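Antifreeze protein (Uncultured bacterium, PDB 6EIO) binds ice, with two faces of the molecule taking part, and so probably restrains the growth of ice crystals. Local coordinates at residues 24-28 with 145-149; 174-178 with 190-196; 202-208 with 221-227. One frame throughout, in Å; residues are numbered along the deposited sequence.

How the interactions relate
The three contacts follow one another along the chain and across the beta-solenoid. Interaction 1 ties the N-terminal segment 24-28 to strand 147-151. Interaction 2 pairs that strand's neighbour in the sheet, 174-178, with 193-196, its centre about 12 Å from that of interaction 1 and close to the middle of the chain. The centre of interaction 3, where strand 207-214 meets 225-227, lies about 15 Å from that of interaction 2. Interactions 1 and 3, whose centres are about 25 Å apart, do not touch and lie on opposite sides of the chain's centre. Interaction 2 touches both, through I149 with Q177 and F190 with T207, so parallel pairing runs on from coil to coil, from strand 147-151 to 225-227.

Interaction 1 of 3, residues 24-28 with 145-149; sequences VQTPI and AIFVI
I146 meets 24-28 with both of its branches. Its CB sits 3.4 Å from the carbonyl O of Q25, and CG1 rests on the same oxygen. CG2 takes the aliphatic root of the glutamine, 3.7 Å from Q25 CB, and also approaches T26 O. With chi1 at -62° and chi2 at -68° the longer branch bends, bringing I146 CD1 to P27 CG at 4.0 Å, where the two side chains cross at about a right angle. Proline suits the spot: its rigid ring offers carbon to the isoleucine, and its nitrogen has no hydrogen needing an acceptor. Next along, I28 CD1 meets V148 CG2 tip to tip at 3.9 Å, an extended chain (chi2 170°) carrying the isoleucine's end to the branched valine.

The backbones stand too far apart for strand pairing, and two waters fill in. One accepts from Q25 N at 2.9 Å and donates to I146 O; the other accepts from I146 N and donates to Q25 O at 3.1 Å. This is the ice-binding family's beta-solenoid with a helix packed alongside, and here the segment before its first strand, 36-40, is laid over the face of the coil on which I146 and V148 project.

Further out, R100 holds the N-terminal segment in place. Its NH1 bonds to Q25 OE1 and T26 O and its NH2 to P27 O, a use of arginine's several N-H groups that fixes both a side chain and the chain's carbonyls. I28 packs on A93, D96 and A97 of helix 81-99, while Q25 and V148 share L121 of strand 120-124. From the following coil, Y175 packs against P27 and I146, and its OH makes a weak hydrogen bond with I28 N.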
# COMPACT_ATOMS: atom_id res chain seq x y z
N VAL A 24 -9.05 -15.76 -10.61
CA VAL A 24 -9.29 -14.32 -10.67
C VAL A 24 -9.54 -13.83 -9.24
O VAL A 24 -10.54 -14.19 -8.63
CB VAL A 24 -10.48 -14.02 -11.58
CG1 VAL A 24 -10.83 -12.54 -11.59
CG2 VAL A 24 -10.22 -14.51 -12.99
N GLN A 25 -8.64 -13.01 -8.71
CA GLN A 25 -8.87 -12.40 -7.42
C GLN A 25 -9.92 -11.30 -7.55
O GLN A 25 -9.89 -10.51 -8.50
CB GLN A 25 -7.59 -11.76 -6.88
CG GLN A 25 -6.57 -12.77 -6.44
CD GLN A 25 -7.10 -13.70 -5.38
OE1 GLN A 25 -7.65 -13.26 -4.38
NE2 GLN A 25 -6.98 -15.00 -5.61
N THR A 26 -10.84 -11.27 -6.60
CA THR A 26 -11.77 -10.16 -6.49
C THR A 26 -11.06 -8.97 -5.85
O THR A 26 -10.05 -9.13 -5.15
CB THR A 26 -12.97 -10.55 -5.63
OG1 THR A 26 -12.51 -10.88 -4.32
CG2 THR A 26 -13.74 -11.72 -6.22
N PRO A 27 -11.58 -7.76 -6.05
CA PRO A 27 -11.03 -6.63 -5.31
C PRO A 27 -11.17 -6.86 -3.82
O PRO A 27 -12.00 -7.64 -3.35
CB PRO A 27 -11.90 -5.45 -5.78
CG PRO A 27 -12.48 -5.90 -7.08
CD PRO A 27 -12.68 -7.37 -6.93
N ILE A 28 -10.31 -6.18 -3.06
CA ILE A 28 -10.39 -6.17 -1.60
C ILE A 28 -11.16 -4.92 -1.19
O ILE A 28 -10.68 -3.79 -1.38
CB ILE A 28 -9.01 -6.20 -0.96
CG1 ILE A 28 -8.34 -7.53 -1.31
CG2 ILE A 28 -9.10 -6.02 0.57
CD1 ILE A 28 -6.90 -7.59 -0.94
N ALA A 145 -7.69 -6.44 -13.85
CA ALA A 145 -6.89 -7.41 -13.13
C ALA A 145 -6.55 -6.95 -11.71
O ALA A 145 -6.18 -5.80 -11.49
CB ALA A 145 -5.58 -7.64 -13.87
N ILE A 146 -6.59 -7.90 -10.78
CA ILE A 146 -6.27 -7.68 -9.38
C ILE A 146 -5.00 -8.44 -9.00
O ILE A 146 -4.78 -9.58 -9.44
CB ILE A 146 -7.45 -8.12 -8.48
CG1 ILE A 146 -8.72 -7.31 -8.78
CG2 ILE A 146 -7.09 -8.06 -7.00
CD1 ILE A 146 -8.66 -5.86 -8.39
N PHE A 147 -4.17 -7.79 -8.18
CA PHE A 147 -2.92 -8.34 -7.68
C PHE A 147 -2.93 -8.22 -6.16
O PHE A 147 -3.05 -7.11 -5.64
CB PHE A 147 -1.72 -7.56 -8.23
CG PHE A 147 -1.71 -7.32 -9.73
CD1 PHE A 147 -2.48 -6.31 -10.29
CD2 PHE A 147 -0.87 -8.06 -10.57
CE1 PHE A 147 -2.41 -6.04 -11.66
CE2 PHE A 147 -0.80 -7.77 -11.92
CZ PHE A 147 -1.57 -6.77 -12.46
N VAL A 148 -2.79 -9.36 -5.46
CA VAL A 148 -2.79 -9.38 -4.00
C VAL A 148 -1.49 -10.03 -3.55
O VAL A 148 -1.19 -11.16 -3.97
CB VAL A 148 -3.99 -10.16 -3.44
CG1 VAL A 148 -3.93 -10.24 -1.92
CG2 VAL A 148 -5.30 -9.54 -3.92
N ILE A 149 -0.75 -9.34 -2.67
CA ILE A 149 0.51 -9.86 -2.16
C ILE A 149 0.43 -9.94 -0.64
O ILE A 149 0.21 -8.93 0.04
CB ILE A 149 1.71 -9.03 -2.59
CG1 ILE A 149 1.79 -8.98 -4.11
CG2 ILE A 149 2.99 -9.64 -2.03
CD1 ILE A 149 2.78 -7.97 -4.62
O HOH W 1 -6.38 -11.87 -10.09
O HOH W 2 -8.60 -9.99 -11.24

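Interaction 2 of 3, residues 174-178 with 190-196; sequences IYWQV and FKGTVIA
Neighbouring coils of the beta-solenoid are joined here by parallel strand pairing: strands 174-178 and 193-196 run 4.7 Å apart, their directions 13° from parallel. T193 N and I195 N donate to I174 O and W176 O, and W176 N and V178 N donate to T193 O and I195 O. A water further links I174 O to T193 OG1, which also bonds to R211.

W176 dominates the inner side. With CG beside the backbone N (chi1 -49°) the indole is laid toward the corner at 190-192. Its NE1 donates to K191 O at 2.9 Å, lying in the carbonyl plane, so the indole fastens the corner before 193-196. F190 comes from the opposite direction over one indole face, its CZ 3.4 Å from W176 CZ2, with the rings inclined at 42°. V194 CG2 adds contact at W176 CD1, 3.9 Å away. A leucine in place of W176 would probably leave K191 O without its mate and F190 without the flat surface it packs on. G192 suits the corner because a side chain there would collide with W176 NE1, and its backbone angles favour glycine too.

Beyond the pair, strand 147-151 flanks 174-178 and strand 207-214 flanks 193-196. F137 packs against the indole, while on the other side of the sheet Q177 and I195 meet helix 81-99 at Y94.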
# COMPACT_ATOMS: atom_id res chain seq x y z
N ILE A 174 -3.89 -3.11 -6.85
CA ILE A 174 -2.72 -3.75 -6.27
C ILE A 174 -2.80 -3.58 -4.75
O ILE A 174 -2.98 -2.45 -4.26
CB ILE A 174 -1.42 -3.12 -6.81
CG1 ILE A 174 -1.32 -3.31 -8.33
CG2 ILE A 174 -0.20 -3.71 -6.09
CD1 ILE A 174 -0.26 -2.44 -8.96
N TYR A 175 -2.64 -4.68 -4.02
CA TYR A 175 -2.76 -4.67 -2.57
C TYR A 175 -1.57 -5.41 -1.96
O TYR A 175 -1.24 -6.53 -2.39
CB TYR A 175 -4.03 -5.38 -2.14
CG TYR A 175 -5.29 -4.85 -2.77
CD1 TYR A 175 -5.73 -5.36 -3.98
CD2 TYR A 175 -6.04 -3.86 -2.16
CE1 TYR A 175 -6.90 -4.93 -4.55
CE2 TYR A 175 -7.22 -3.41 -2.73
CZ TYR A 175 -7.65 -3.98 -3.92
OH TYR A 175 -8.85 -3.64 -4.50
N TRP A 176 -0.98 -4.81 -0.94
CA TRP A 176 0.15 -5.36 -0.20
C TRP A 176 -0.30 -5.52 1.25
O TRP A 176 -0.51 -4.52 1.95
CB TRP A 176 1.36 -4.42 -0.24
CG TRP A 176 1.76 -3.89 -1.57
CD1 TRP A 176 1.21 -2.82 -2.23
CD2 TRP A 176 2.86 -4.33 -2.40
NE1 TRP A 176 1.86 -2.59 -3.41
CE2 TRP A 176 2.88 -3.49 -3.53
CE3 TRP A 176 3.85 -5.31 -2.27
CZ2 TRP A 176 3.85 -3.61 -4.52
CZ3 TRP A 176 4.81 -5.43 -3.27
CH2 TRP A 176 4.80 -4.59 -4.38
N GLN A 177 -0.45 -6.77 1.71
CA GLN A 177 -0.81 -7.06 3.08
C GLN A 177 0.48 -7.37 3.83
O GLN A 177 1.19 -8.33 3.49
CB GLN A 177 -1.80 -8.24 3.11
CG GLN A 177 -2.14 -8.70 4.52
CD GLN A 177 -1.19 -9.75 5.06
OE1 GLN A 177 -0.81 -10.69 4.36
NE2 GLN A 177 -0.79 -9.57 6.31
N VAL A 178 0.80 -6.54 4.83
CA VAL A 178 2.09 -6.57 5.50
C VAL A 178 1.86 -6.94 6.96
O VAL A 178 1.22 -6.20 7.71
CB VAL A 178 2.79 -5.21 5.36
CG1 VAL A 178 4.10 -5.20 6.14
CG2 VAL A 178 3.00 -4.85 3.90
N PHE A 190 6.40 4.21 -5.05
CA PHE A 190 5.62 3.03 -4.75
C PHE A 190 4.19 3.19 -5.27
O PHE A 190 3.71 4.31 -5.49
CB PHE A 190 5.63 2.72 -3.23
CG PHE A 190 5.60 1.24 -2.93
CD1 PHE A 190 6.73 0.46 -3.17
CD2 PHE A 190 4.46 0.61 -2.43
CE1 PHE A 190 6.73 -0.90 -2.95
CE2 PHE A 190 4.47 -0.76 -2.21
CZ PHE A 190 5.59 -1.51 -2.46
N LYS A 191 3.50 2.06 -5.45
CA LYS A 191 2.12 2.08 -5.90
C LYS A 191 1.33 0.98 -5.21
O LYS A 191 1.88 -0.09 -4.90
CB LYS A 191 1.99 1.86 -7.41
CG LYS A 191 2.66 2.89 -8.30
CD LYS A 191 2.33 2.60 -9.76
CE LYS A 191 2.97 3.54 -10.77
NZ LYS A 191 2.49 4.94 -10.64
N GLY A 192 0.04 1.24 -5.04
CA GLY A 192 -0.90 0.28 -4.49
C GLY A 192 -1.31 0.62 -3.07
O GLY A 192 -0.87 1.60 -2.46
N THR A 193 -2.18 -0.23 -2.53
CA THR A 193 -2.68 -0.08 -1.17
C THR A 193 -1.86 -0.97 -0.25
O THR A 193 -1.88 -2.20 -0.39
CB THR A 193 -4.17 -0.43 -1.12
OG1 THR A 193 -4.91 0.53 -1.85
CG2 THR A 193 -4.68 -0.44 0.31
N VAL A 194 -1.15 -0.34 0.68
CA VAL A 194 -0.32 -1.03 1.67
C VAL A 194 -1.12 -1.08 2.97
O VAL A 194 -1.47 -0.03 3.51
CB VAL A 194 1.02 -0.30 1.87
CG1 VAL A 194 1.85 -1.02 2.92
CG2 VAL A 194 1.77 -0.19 0.55
N ILE A 195 -1.42 -2.28 3.45
CA ILE A 195 -2.15 -2.46 4.70
C ILE A 195 -1.22 -3.19 5.65
O ILE A 195 -0.99 -4.40 5.47
CB ILE A 195 -3.47 -3.22 4.53
CG1 ILE A 195 -4.24 -2.76 3.30
CG2 ILE A 195 -4.29 -3.03 5.81
CD1 ILE A 195 -5.53 -3.52 3.08
N ALA A 196 -0.67 -2.47 6.62
CA ALA A 196 0.30 -3.02 7.54
C ALA A 196 -0.32 -3.19 8.92
O ALA A 196 -1.08 -2.34 9.40
CB ALA A 196 1.53 -2.13 7.67
O HOH W 3 -4.99 -0.45 -4.43

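Interaction 3 of 3, residues 202-208 with 221-227; sequences FDTGATL and MEGNTFV
M221 brings its CA to 3.7 Å from F202 O, while its side chain leaves this contact for V44, N46 and I52. E222 follows, its carbonyl O accepting from G205 N; the T204 side chain crosses that of E222, OG1 lying 3.1 Å from E222 CD, but its angle to OE2 is too poor for a hydrogen bond. G223 carries the chain round the corner with positive phi, as glycine readily can, and its O receives a second, weak bond from G205 N.

N224 is the hub of the corner. Its ND2 donates to D203 O and to A206 O, both at 2.9 Å and both close to the amide plane, while OD1 accepts from E222 N at 2.8 Å. With chi1 at -57° the CG stands beside the backbone N, which lets one short amide serve three backbone groups. D203 O also accepts from A206 N, closing a type II turn that has G205 at its third position, where glycine is favoured.

Regular parallel pairing begins at T225, whose N donates to A206 O and whose O accepts from L208 N. T225 CB and T207 CG2 lie side by side at 3.8 Å, pointing the same way; outward threonines such as these are consistent with an ice-binding surface. F226 turns its edge toward the face of F202, planes at 74°, and L208 CB packs on F226 CD2 at 3.8 Å. V227 N completes the ladder at L208 O.

Strand 219-222 lies between 43-47 and 200-202, and strand 225-227 between 207-214 and 51-53, where I52 packs on F226.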
# COMPACT_ATOMS: atom_id res chain seq x y z
N PHE A 202 8.02 6.24 5.25
CA PHE A 202 8.49 6.71 3.95
C PHE A 202 9.65 7.67 4.20
O PHE A 202 9.48 8.68 4.90
CB PHE A 202 7.37 7.41 3.14
CG PHE A 202 6.36 6.46 2.45
CD1 PHE A 202 5.30 5.90 3.16
CD2 PHE A 202 6.45 6.18 1.08
CE1 PHE A 202 4.40 5.06 2.54
CE2 PHE A 202 5.54 5.34 0.46
CZ PHE A 202 4.51 4.78 1.19
N ASP A 203 10.80 7.38 3.60
CA ASP A 203 11.96 8.24 3.71
C ASP A 203 11.93 9.35 2.66
O ASP A 203 11.07 9.37 1.77
CB ASP A 203 13.24 7.41 3.60
CG ASP A 203 13.48 6.52 4.79
OD1 ASP A 203 12.84 6.68 5.84
OD2 ASP A 203 14.37 5.66 4.65
N THR A 204 12.87 10.29 2.79
CA THR A 204 12.81 11.56 2.07
C THR A 204 12.52 11.40 0.59
O THR A 204 13.25 10.73 -0.15
CB THR A 204 14.14 12.31 2.25
OG1 THR A 204 14.39 12.37 3.65
CG2 THR A 204 14.05 13.70 1.66
N GLY A 205 11.48 12.09 0.13
CA GLY A 205 11.22 12.18 -1.29
C GLY A 205 10.52 10.99 -1.90
O GLY A 205 10.17 11.04 -3.08
N ALA A 206 10.28 9.93 -1.13
CA ALA A 206 9.49 8.82 -1.65
C ALA A 206 8.07 9.30 -1.97
O ALA A 206 7.55 10.25 -1.35
CB ALA A 206 9.48 7.67 -0.66
N THR A 207 7.44 8.60 -2.90
CA THR A 207 6.10 8.91 -3.34
C THR A 207 5.24 7.65 -3.34
O THR A 207 5.74 6.52 -3.43
CB THR A 207 6.08 9.58 -4.73
OG1 THR A 207 6.45 8.63 -5.72
CG2 THR A 207 7.04 10.76 -4.80
N LEU A 208 3.92 7.87 -3.28
CA LEU A 208 2.96 6.77 -3.31
C LEU A 208 1.76 7.21 -4.14
O LEU A 208 1.15 8.25 -3.87
CB LEU A 208 2.50 6.40 -1.90
CG LEU A 208 1.46 5.27 -1.80
CD1 LEU A 208 2.00 3.94 -2.30
CD2 LEU A 208 1.00 5.12 -0.36
N MET A 221 6.67 10.11 7.84
CA MET A 221 6.84 10.69 6.52
C MET A 221 7.95 11.73 6.56
O MET A 221 8.15 12.41 7.57
CB MET A 221 5.51 11.32 6.06
CG MET A 221 4.41 10.30 5.78
SD MET A 221 2.76 11.04 5.63
CE MET A 221 2.49 11.51 7.33
N GLU A 222 8.65 11.87 5.44
CA GLU A 222 9.64 12.93 5.28
C GLU A 222 9.62 13.37 3.82
O GLU A 222 10.02 12.64 2.92
CB GLU A 222 11.02 12.46 5.73
CG GLU A 222 12.05 13.57 5.63
CD GLU A 222 13.33 13.37 6.44
OE1 GLU A 222 13.49 12.34 7.11
OE2 GLU A 222 14.17 14.30 6.37
N GLY A 223 9.14 14.59 3.57
CA GLY A 223 9.15 15.13 2.23
C GLY A 223 8.53 14.25 1.16
O GLY A 223 9.08 14.13 0.07
N ASN A 224 7.37 13.65 1.45
CA ASN A 224 6.77 12.70 0.54
C ASN A 224 5.65 13.31 -0.29
O ASN A 224 5.07 14.33 0.07
CB ASN A 224 6.21 11.51 1.32
CG ASN A 224 7.28 10.85 2.15
OD1 ASN A 224 7.17 10.78 3.38
ND2 ASN A 224 8.32 10.38 1.47
N THR A 225 5.31 12.63 -1.38
CA THR A 225 4.12 12.95 -2.16
C THR A 225 3.19 11.75 -2.13
O THR A 225 3.57 10.66 -2.57
CB THR A 225 4.47 13.28 -3.60
OG1 THR A 225 5.41 14.34 -3.58
CG2 THR A 225 3.22 13.67 -4.40
N PHE A 226 1.96 11.96 -1.65
CA PHE A 226 0.93 10.93 -1.64
C PHE A 226 -0.24 11.39 -2.50
O PHE A 226 -0.75 12.50 -2.31
CB PHE A 226 0.38 10.72 -0.21
CG PHE A 226 1.37 10.13 0.76
CD1 PHE A 226 2.21 10.94 1.51
CD2 PHE A 226 1.42 8.76 0.93
CE1 PHE A 226 3.11 10.37 2.41
CE2 PHE A 226 2.33 8.18 1.80
CZ PHE A 226 3.18 8.98 2.54
N VAL A 227 -0.68 10.52 -3.41
CA VAL A 227 -1.93 10.72 -4.14
C VAL A 227 -2.66 9.39 -4.16
O VAL A 227 -2.05 8.32 -4.06
CB VAL A 227 -1.72 11.21 -5.59
CG1 VAL A 227 -0.98 12.54 -5.62
CG2 VAL A 227 -1.01 10.15 -6.45